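Phosphatidylethanolamine-binding protein, putative (PDB 2R77) probably binds phosphatidylethanolamine and may regulate protein kinases. Local coordinates at residues Asp94-Ser97 with Pro101-Lys104; Asp28-His33 with Leu144-Phe149; Val128-Tyr133 with Asp160-Leu165. One frame throughout, in Å; residues are numbered along the deposited sequence. Where two conformers were deposited one is given.

Contact 1 (Asp94-Ser97 with Pro101-Lys104); sequences DYPS and PDGK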
loop_
_atom_site.group_PDB
_atom_site.type_symbol
_atom_site.label_atom_id
_atom_site.label_comp_id
_atom_site.label_asym_id
_atom_site.label_seq_id
_atom_site.Cartn_x
_atom_site.Cartn_y
_atom_site.Cartn_z
ATOM N N ASP A 94 -2.513 10.575 -2.348
ATOM C CA ASP A 94 -2.668 11.835 -3.100
ATOM C C ASP A 94 -4.122 12.108 -3.449
ATOM O O ASP A 94 -4.478 12.500 -4.579
ATOM C CB ASP A 94 -1.742 11.835 -4.317
ATOM C CG ASP A 94 -0.276 11.910 -3.922
ATOM O OD1 ASP A 94 0.073 12.810 -3.106
ATOM O OD2 ASP A 94 0.539 11.103 -4.427
ATOM N N TYR A 95 -4.967 11.926 -2.439
ATOM C CA TYR A 95 -6.410 12.064 -2.643
ATOM C C TYR A 95 -6.918 13.332 -1.945
ATOM O O TYR A 95 -6.742 13.478 -0.739
ATOM C CB TYR A 95 -7.133 10.840 -2.100
ATOM C CG TYR A 95 -8.618 11.007 -2.138
ATOM C CD1 TYR A 95 -9.311 10.900 -3.339
ATOM C CD2 TYR A 95 -9.326 11.302 -0.982
ATOM C CE1 TYR A 95 -10.708 11.064 -3.394
ATOM C CE2 TYR A 95 -10.710 11.491 -1.014
ATOM C CZ TYR A 95 -11.398 11.359 -2.239
ATOM O OH TYR A 95 -12.781 11.530 -2.307
ATOM N N PRO A 96 -7.614 14.220 -2.688
ATOM C CA PRO A 96 -8.043 14.109 -4.084
ATOM C C PRO A 96 -6.981 14.390 -5.154
ATOM O O PRO A 96 -7.142 13.951 -6.318
ATOM C CB PRO A 96 -9.138 15.177 -4.195
ATOM C CG PRO A 96 -8.753 16.222 -3.234
ATOM C CD PRO A 96 -8.068 15.484 -2.074
ATOM N N SER A 97 -5.915 15.107 -4.788
ATOM C CA SER A 97 -4.920 15.492 -5.789
ATOM C C SER A 97 -3.497 15.464 -5.276
ATOM O O SER A 97 -3.255 15.838 -4.138
ATOM C CB SER A 97 -5.231 16.909 -6.298
ATOM O OG SER A 97 -4.315 17.354 -7.294
ATOM N N PRO A 101 -2.262 20.766 -1.385
ATOM C CA PRO A 101 -1.696 20.398 -0.076
ATOM C C PRO A 101 -2.663 19.675 0.869
ATOM O O PRO A 101 -2.199 19.064 1.844
ATOM C CB PRO A 101 -1.254 21.746 0.504
ATOM C CG PRO A 101 -2.164 22.739 -0.142
ATOM C CD PRO A 101 -2.426 22.225 -1.525
ATOM N N ASP A 102 -3.969 19.693 0.574
ATOM C CA ASP A 102 -4.943 18.910 1.381
ATOM C C ASP A 102 -4.919 17.377 1.116
ATOM O O ASP A 102 -5.753 16.644 1.665
ATOM C CB ASP A 102 -6.368 19.489 1.286
ATOM C CG ASP A 102 -7.027 19.276 -0.082
ATOM O OD1 ASP A 102 -6.339 18.874 -1.056
ATOM O OD2 ASP A 102 -8.258 19.540 -0.175
ATOM N N GLY A 103 -3.986 16.913 0.277
ATOM C CA GLY A 103 -3.929 15.480 -0.116
ATOM C C GLY A 103 -3.818 14.542 1.074
ATOM O O GLY A 103 -2.947 14.718 1.949
ATOM N N LYS A 104 -4.709 13.555 1.118
ATOM C CA LYS A 104 -4.704 12.557 2.187
ATOM C C LYS A 104 -4.834 11.155 1.598
ATOM O O LYS A 104 -4.970 10.991 0.380
ATOM C CB LYS A 104 -5.795 12.856 3.205
ATOM C CG LYS A 104 -5.506 14.140 4.010
ATOM C CD LYS A 104 -6.456 14.377 5.168
ATOM C CE LYS A 104 -7.748 15.048 4.712
ATOM N NZ LYS A 104 -7.509 16.322 3.977
HETATM O O HOH W 1 -7.957 15.034 1.234
HETATM O O HOH W 2 -5.353 16.851 -2.639
#

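Contact 2 (Asp28-His33 with Leu144-Phe149); sequences DRIIPH and LHRISF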
loop_
_atom_site.group_PDB
_atom_site.type_symbol
_atom_site.label_atom_id
_atom_site.label_comp_id
_atom_site.label_asym_id
_atom_site.label_seq_id
_atom_site.Cartn_x
_atom_site.Cartn_y
_atom_site.Cartn_z
ATOM N N ASP A 28 10.865 10.901 -4.414
ATOM C CA ASP A 28 9.454 11.123 -4.740
ATOM C C ASP A 28 8.659 11.657 -3.547
ATOM O O ASP A 28 7.434 11.628 -3.573
ATOM C CB ASP A 28 8.791 9.843 -5.262
ATOM C CG ASP A 28 9.245 9.472 -6.653
ATOM O OD1 ASP A 28 9.634 10.392 -7.415
ATOM O OD2 ASP A 28 9.175 8.272 -6.996
ATOM N N ARG A 29 9.369 12.122 -2.519
ATOM C CA ARG A 29 8.782 12.656 -1.267
ATOM C C ARG A 29 7.877 11.682 -0.478
ATOM O O ARG A 29 7.008 12.085 0.327
ATOM C CB ARG A 29 8.123 14.008 -1.504
ATOM C CG ARG A 29 9.142 15.057 -1.928
ATOM C CD ARG A 29 8.491 16.393 -2.152
ATOM N NE ARG A 29 7.900 16.948 -0.931
ATOM C CZ ARG A 29 8.586 17.495 0.072
ATOM N NH1 ARG A 29 7.942 17.979 1.125
ATOM N NH2 ARG A 29 9.904 17.581 0.034
ATOM N N ILE A 30 8.117 10.390 -0.708
ATOM C CA ILE A 30 7.519 9.344 0.123
ATOM C C ILE A 30 7.822 9.600 1.596
ATOM O O ILE A 30 6.952 9.427 2.446
ATOM C CB ILE A 30 7.985 7.960 -0.289
ATOM C CG1 ILE A 30 7.750 7.734 -1.806
ATOM C CG2 ILE A 30 7.312 6.905 0.603
ATOM C CD1 ILE A 30 6.314 8.105 -2.316
ATOM N N ILE A 31 9.059 10.003 1.883
ATOM C CA ILE A 31 9.351 10.753 3.114
ATOM C C ILE A 31 9.411 12.213 2.674
ATOM O O ILE A 31 10.211 12.522 1.792
ATOM C CB ILE A 31 10.728 10.381 3.718
ATOM C CG1 ILE A 31 10.784 8.895 4.082
ATOM C CG2 ILE A 31 11.053 11.272 4.940
ATOM C CD1 ILE A 31 12.226 8.392 4.226
ATOM N N PRO A 32 8.609 13.110 3.307
ATOM C CA PRO A 32 7.762 12.921 4.493
ATOM C C PRO A 32 6.279 12.691 4.240
ATOM O O PRO A 32 5.522 12.685 5.201
ATOM C CB PRO A 32 7.868 14.273 5.193
ATOM C CG PRO A 32 7.941 15.255 4.037
ATOM C CD PRO A 32 8.606 14.526 2.868
ATOM N N HIS A 33 5.870 12.564 2.976
ATOM C CA HIS A 33 4.439 12.531 2.666
ATOM C C HIS A 33 3.722 11.307 3.215
ATOM O O HIS A 33 2.615 11.426 3.758
ATOM C CB HIS A 33 4.156 12.653 1.182
ATOM C CG HIS A 33 2.712 12.901 0.882
ATOM N ND1 HIS A 33 2.062 14.053 1.269
ATOM C CD2 HIS A 33 1.788 12.133 0.263
ATOM C CE1 HIS A 33 0.791 13.984 0.897
ATOM N NE2 HIS A 33 0.603 12.831 0.279
ATOM N N LEU A 144 0.281 13.136 -10.662
ATOM C CA LEU A 144 0.728 11.750 -10.553
ATOM C C LEU A 144 0.537 11.247 -9.110
ATOM O O LEU A 144 1.263 11.644 -8.175
ATOM C CB LEU A 144 2.206 11.665 -10.939
ATOM C CG LEU A 144 2.471 11.812 -12.440
ATOM C CD1 LEU A 144 3.940 12.161 -12.681
ATOM C CD2 LEU A 144 2.057 10.582 -13.294
ATOM N N HIS A 145 -0.503 10.440 -8.902
ATOM C CA HIS A 145 -0.728 9.866 -7.579
ATOM C C HIS A 145 0.319 8.781 -7.275
ATOM O O HIS A 145 0.572 7.918 -8.112
ATOM C CB HIS A 145 -2.138 9.293 -7.479
ATOM C CG HIS A 145 -3.229 10.314 -7.593
ATOM N ND1 HIS A 145 -4.379 10.265 -6.825
ATOM C CD2 HIS A 145 -3.384 11.365 -8.442
ATOM C CE1 HIS A 145 -5.164 11.287 -7.154
ATOM N NE2 HIS A 145 -4.576 11.968 -8.127
ATOM N N ARG A 146 0.871 8.814 -6.060
ATOM C CA ARG A 146 1.944 7.897 -5.672
ATOM C C ARG A 146 1.315 6.646 -5.056
ATOM O O ARG A 146 1.387 6.430 -3.834
ATOM C CB ARG A 146 2.906 8.597 -4.703
ATOM C CG ARG A 146 3.694 9.721 -5.412
ATOM C CD ARG A 146 4.326 10.677 -4.428
ATOM N NE ARG A 146 3.353 11.590 -3.827
ATOM C CZ ARG A 146 3.668 12.607 -3.028
ATOM N NH1 ARG A 146 4.951 12.862 -2.719
ATOM N NH2 ARG A 146 2.704 13.374 -2.528
ATOM N N ILE A 147 0.697 5.852 -5.923
ATOM C CA ILE A 147 -0.014 4.635 -5.497
ATOM C C ILE A 147 0.987 3.716 -4.780
ATOM O O ILE A 147 2.006 3.320 -5.344
ATOM C CB ILE A 147 -0.702 3.917 -6.714
ATOM C CG1 ILE A 147 -1.770 4.838 -7.347
ATOM C CG2 ILE A 147 -1.359 2.608 -6.275
ATOM C CD1 ILE A 147 -2.787 5.399 -6.352
ATOM N N SER A 148 0.659 3.394 -3.528
ATOM C CA SER A 148 1.604 2.828 -2.569
ATOM C C SER A 148 1.221 1.443 -2.064
ATOM O O SER A 148 0.051 1.193 -1.789
ATOM C CB SER A 148 1.717 3.794 -1.391
ATOM O OG SER A 148 2.448 4.950 -1.784
ATOM N N PHE A 149 2.219 0.549 -1.951
ATOM C CA PHE A 149 2.005 -0.769 -1.367
ATOM C C PHE A 149 2.872 -0.830 -0.121
ATOM O O PHE A 149 4.101 -0.710 -0.211
ATOM C CB PHE A 149 2.396 -1.879 -2.356
ATOM C CG PHE A 149 1.476 -1.965 -3.559
ATOM C CD1 PHE A 149 0.394 -2.837 -3.558
ATOM C CD2 PHE A 149 1.687 -1.147 -4.668
ATOM C CE1 PHE A 149 -0.442 -2.938 -4.668
ATOM C CE2 PHE A 149 0.822 -1.226 -5.785
ATOM C CZ PHE A 149 -0.242 -2.117 -5.769
#

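Contact 3 (Val128-Tyr133 with Asp160-Leu165); sequences VTILPY and DNITGL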
loop_
_atom_site.group_PDB
_atom_site.type_symbol
_atom_site.label_atom_id
_atom_site.label_comp_id
_atom_site.label_asym_id
_atom_site.label_seq_id
_atom_site.Cartn_x
_atom_site.Cartn_y
_atom_site.Cartn_z
ATOM N N VAL A 128 -6.503 -13.220 4.814
ATOM C CA VAL A 128 -7.760 -12.607 5.177
ATOM C C VAL A 128 -7.824 -11.243 4.462
ATOM O O VAL A 128 -7.000 -10.365 4.704
ATOM C CB VAL A 128 -7.886 -12.420 6.717
ATOM C CG1 VAL A 128 -9.223 -11.783 7.070
ATOM C CG2 VAL A 128 -7.732 -13.784 7.434
ATOM N N THR A 129 -8.769 -11.104 3.541
ATOM C CA THR A 129 -8.956 -9.837 2.851
ATOM C C THR A 129 -9.859 -8.965 3.707
ATOM O O THR A 129 -11.065 -9.208 3.800
ATOM C CB THR A 129 -9.549 -10.055 1.434
ATOM O OG1 THR A 129 -8.641 -10.851 0.672
ATOM C CG2 THR A 129 -9.765 -8.721 0.736
ATOM N N ILE A 130 -9.268 -7.955 4.346
ATOM C CA ILE A 130 -9.999 -7.067 5.231
ATOM C C ILE A 130 -10.788 -6.003 4.457
ATOM O O ILE A 130 -11.986 -5.794 4.720
ATOM C CB ILE A 130 -9.073 -6.407 6.277
ATOM C CG1 ILE A 130 -8.337 -7.501 7.071
ATOM C CG2 ILE A 130 -9.861 -5.485 7.180
ATOM C CD1 ILE A 130 -7.333 -7.001 8.025
ATOM N N LEU A 131 -10.110 -5.350 3.512
ATOM C CA LEU A 131 -10.772 -4.411 2.605
ATOM C C LEU A 131 -10.488 -4.876 1.171
ATOM O O LEU A 131 -9.342 -5.008 0.785
ATOM C CB LEU A 131 -10.264 -2.973 2.845
ATOM C CG LEU A 131 -10.603 -2.331 4.196
ATOM C CD1 LEU A 131 -10.024 -0.919 4.300
ATOM C CD2 LEU A 131 -12.143 -2.342 4.430
ATOM N N PRO A 132 -11.540 -5.157 0.384
ATOM C CA PRO A 132 -11.328 -5.733 -0.948
ATOM C C PRO A 132 -10.681 -4.726 -1.906
ATOM O O PRO A 132 -10.800 -3.505 -1.703
ATOM C CB PRO A 132 -12.747 -6.038 -1.427
ATOM C CG PRO A 132 -13.567 -5.046 -0.730
ATOM C CD PRO A 132 -12.968 -4.927 0.647
ATOM N N TYR A 133 -10.021 -5.235 -2.938
ATOM C CA TYR A 133 -9.323 -4.396 -3.891
ATOM C C TYR A 133 -10.285 -3.515 -4.671
ATOM O O TYR A 133 -11.254 -4.015 -5.258
ATOM C CB TYR A 133 -8.526 -5.248 -4.894
ATOM C CG TYR A 133 -7.746 -4.408 -5.894
ATOM C CD1 TYR A 133 -6.422 -4.028 -5.624
ATOM C CD2 TYR A 133 -8.333 -3.967 -7.086
ATOM C CE1 TYR A 133 -5.690 -3.252 -6.520
ATOM C CE2 TYR A 133 -7.602 -3.200 -8.017
ATOM C CZ TYR A 133 -6.290 -2.842 -7.725
ATOM O OH TYR A 133 -5.546 -2.064 -8.583
ATOM N N ASP A 160 -6.851 -10.590 12.334
ATOM C CA ASP A 160 -8.221 -10.253 11.940
ATOM C C ASP A 160 -8.796 -9.099 12.768
ATOM O O ASP A 160 -10.017 -8.871 12.762
ATOM C CB ASP A 160 -9.116 -11.493 12.074
ATOM N N ASN A 161 -7.939 -8.395 13.500
ATOM C CA ASN A 161 -8.371 -7.294 14.345
ATOM C C ASN A 161 -7.504 -6.026 14.211
ATOM O O ASN A 161 -6.859 -5.613 15.174
ATOM C CB ASN A 161 -8.467 -7.764 15.805
ATOM C CG ASN A 161 -9.336 -9.010 15.966
ATOM O OD1 ASN A 161 -8.909 -10.000 16.559
ATOM N ND2 ASN A 161 -10.553 -8.967 15.423
ATOM N N ILE A 162 -7.483 -5.444 13.012
ATOM C CA ILE A 162 -6.811 -4.165 12.748
ATOM C C ILE A 162 -7.789 -3.003 12.955
ATOM O O ILE A 162 -8.818 -2.905 12.268
ATOM C CB ILE A 162 -6.166 -4.131 11.328
ATOM C CG1 ILE A 162 -5.221 -5.331 11.146
ATOM C CG2 ILE A 162 -5.411 -2.819 11.100
ATOM C CD1 ILE A 162 -4.695 -5.532 9.743
ATOM N N THR A 163 -7.457 -2.125 13.906
ATOM C CA THR A 163 -8.294 -0.994 14.265
ATOM C C THR A 163 -7.824 0.251 13.510
ATOM O O THR A 163 -6.647 0.340 13.114
ATOM C CB THR A 163 -8.249 -0.719 15.793
ATOM O OG1 THR A 163 -6.917 -0.345 16.161
ATOM C CG2 THR A 163 -8.659 -1.966 16.586
ATOM N N GLY A 164 -8.737 1.196 13.304
ATOM C CA GLY A 164 -8.405 2.474 12.661
ATOM C C GLY A 164 -8.560 2.496 11.146
ATOM O O GLY A 164 -8.166 3.463 10.493
ATOM N N LEU A 165 -9.142 1.442 10.579
ATOM C CA LEU A 165 -9.329 1.399 9.125
ATOM C C LEU A 165 -10.590 2.170 8.716
ATOM O O LEU A 165 -11.543 2.259 9.507
ATOM C CB LEU A 165 -9.398 -0.043 8.631
ATOM C CG LEU A 165 -8.149 -0.916 8.800
ATOM C CD1 LEU A 165 -8.478 -2.361 8.497
ATOM C CD2 LEU A 165 -7.031 -0.407 7.889
#

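Contact 1 (Asp94-Ser97 with Pro101-Lys104)
The carbonyl oxygen of Tyr95 takes two hydrogen bonds: Lys104 N reaches Tyr95 O at 2.8 Å with a nearly straight N-H (174°), and water 1 donates to the same oxygen at 2.8 Å. A third, weaker approach is the CA-H contact of Gly103, whose CA lies 3.5 Å from Tyr95 O. The site is the closed end of a beta-hairpin, where strand 84-95 turns back into strand 104-114. The return bond, from Tyr95 N to Lys104 O at 3.0 Å, makes Tyr95 and Lys104 an antiparallel hydrogen-bonded pair. Both residues send their side chains to the same face of the sheet; the Tyr95 ring then leads away from the Lys104 segment and meets Tyr173 edge-to-face. The peptide bond between Tyr95 and Pro96 is cis, a sharp kink just beyond this pair.

The lysine chain folds back on its own segment. Bent at chi3 (-83°) and again at chi4 (-55°), it brings Lys104 NZ to Asp102 O at 2.9 Å, in the carbonyl plane. Asp102 O also accepts from water 1, which thereby bridges the backbone carbonyls of Tyr95 and Asp102. Nearer the turn the side chains of Asp102 and Pro96 cross at about a right angle, with Asp102 OD1 3.9 Å from Pro96 CD.

Contact 2 (Asp28-His33 with Leu144-Phe149)
The guanidinium of Arg146 is fixed in two directions by segment 28-33. At its edge, NH1 donates to Asp28 O at 2.9 Å with an N-H angle of 161°, and the oxygen lies almost exactly in the guanidinium plane. Over its face, the group lies flat on the His33 imidazole: the planes differ by 15° and the centres are 4.3 Å apart. The overlap is offset, because NH2 sits above the rim of the ring, 3.2 Å from His33 CD2. The aliphatic part is packed separately, where Ile30 CD1 meets Arg146 CD at 3.9 Å as the two side chains run alongside one another, pointing opposite ways. A bend at chi3 of Arg146 (-75°) turns the guanidinium out of the line of this methylene run.

The next shell sets these groups. Arg146 NH2 forms a salt bridge with Asp94, while His33 NE2 is hydrogen-bonded to Pro93 O, which limits rotation of the imidazole. Arg29, at the N-cap position of the short helix 30-33, accepts His33 N on its carbonyl O at 2.9 Å. Within segment 144-149, Ser148 OG donates to Arg146 O at 2.7 Å, and Arg146 is the centre of an inverse gamma turn. His145, the residue before it, gives ND1 to Asp92. Together, Asp92 to Pro96 and the His145-Arg146 pair match the D-P-D-x-P and G-x-H-R signatures that, in phosphatidylethanolamine-binding proteins, border the anion-binding pocket.

Contact 3 (Val128-Tyr133 with Asp160-Leu165)
Ile130 and Ile162 meet methyl to methyl, CD1 to CD1 at 3.5 Å, closer than usual van der Waals contact for two carbons. The two side chains cross at about a right angle, and the touch is mainly between their end methyls. The other branch of Ile130 is used as well: CG2, placed anti to the backbone N, rests against Leu165 CD1 at 3.7 Å. Each branch of Ile130 thus has its own partner in the loop 160-165.

Packing slackens along the strand. Leu131 CD1 comes only to 4.5 Å from Leu165 CB, and the nearest alpha carbons, those of Leu131 and Leu165, remain 8.9 Å apart. Ile130 and Leu131 both face Val110 in a classic beta bulge, which lets two successive side chains turn toward the loop from the edge strand 128-131. Both Ile162 and Leu165 also touch Ile188 of helix 185-191, and on strand 84-95 Ile162 touches Val87 and Leu165 touches Phe89. The solvent side is less ordered: Asn161 is exposed and has two conformers, and the Asp160 carboxylate is not modelled. With apolar carbons alone in touch, the contact implies hydrophobic adhesion of a loop to a sheet, without directional polar bonding to fix its register.

In the fold
Contacts 1 and 2 adjoin, with centres 11 Å apart and a direct tie between Asp94 OD1 and Arg146 NH2 at 2.8 Å. Segments 94-97 and 144-149 lie on the neighbouring strands 84-95 and 148-155, and along the chain contact 1 is nested inside the loop closed by contact 2. This region carries the signature residues of the presumed anion-binding pocket. Contact 3 reaches the same five-stranded sheet at its edge strand 128-131, with its centre about 23 Å from that of contact 1 and 22 Å from that of contact 2. Its nearest atoms stay about 12 Å and 6 Å away, respectively, so it touches neither.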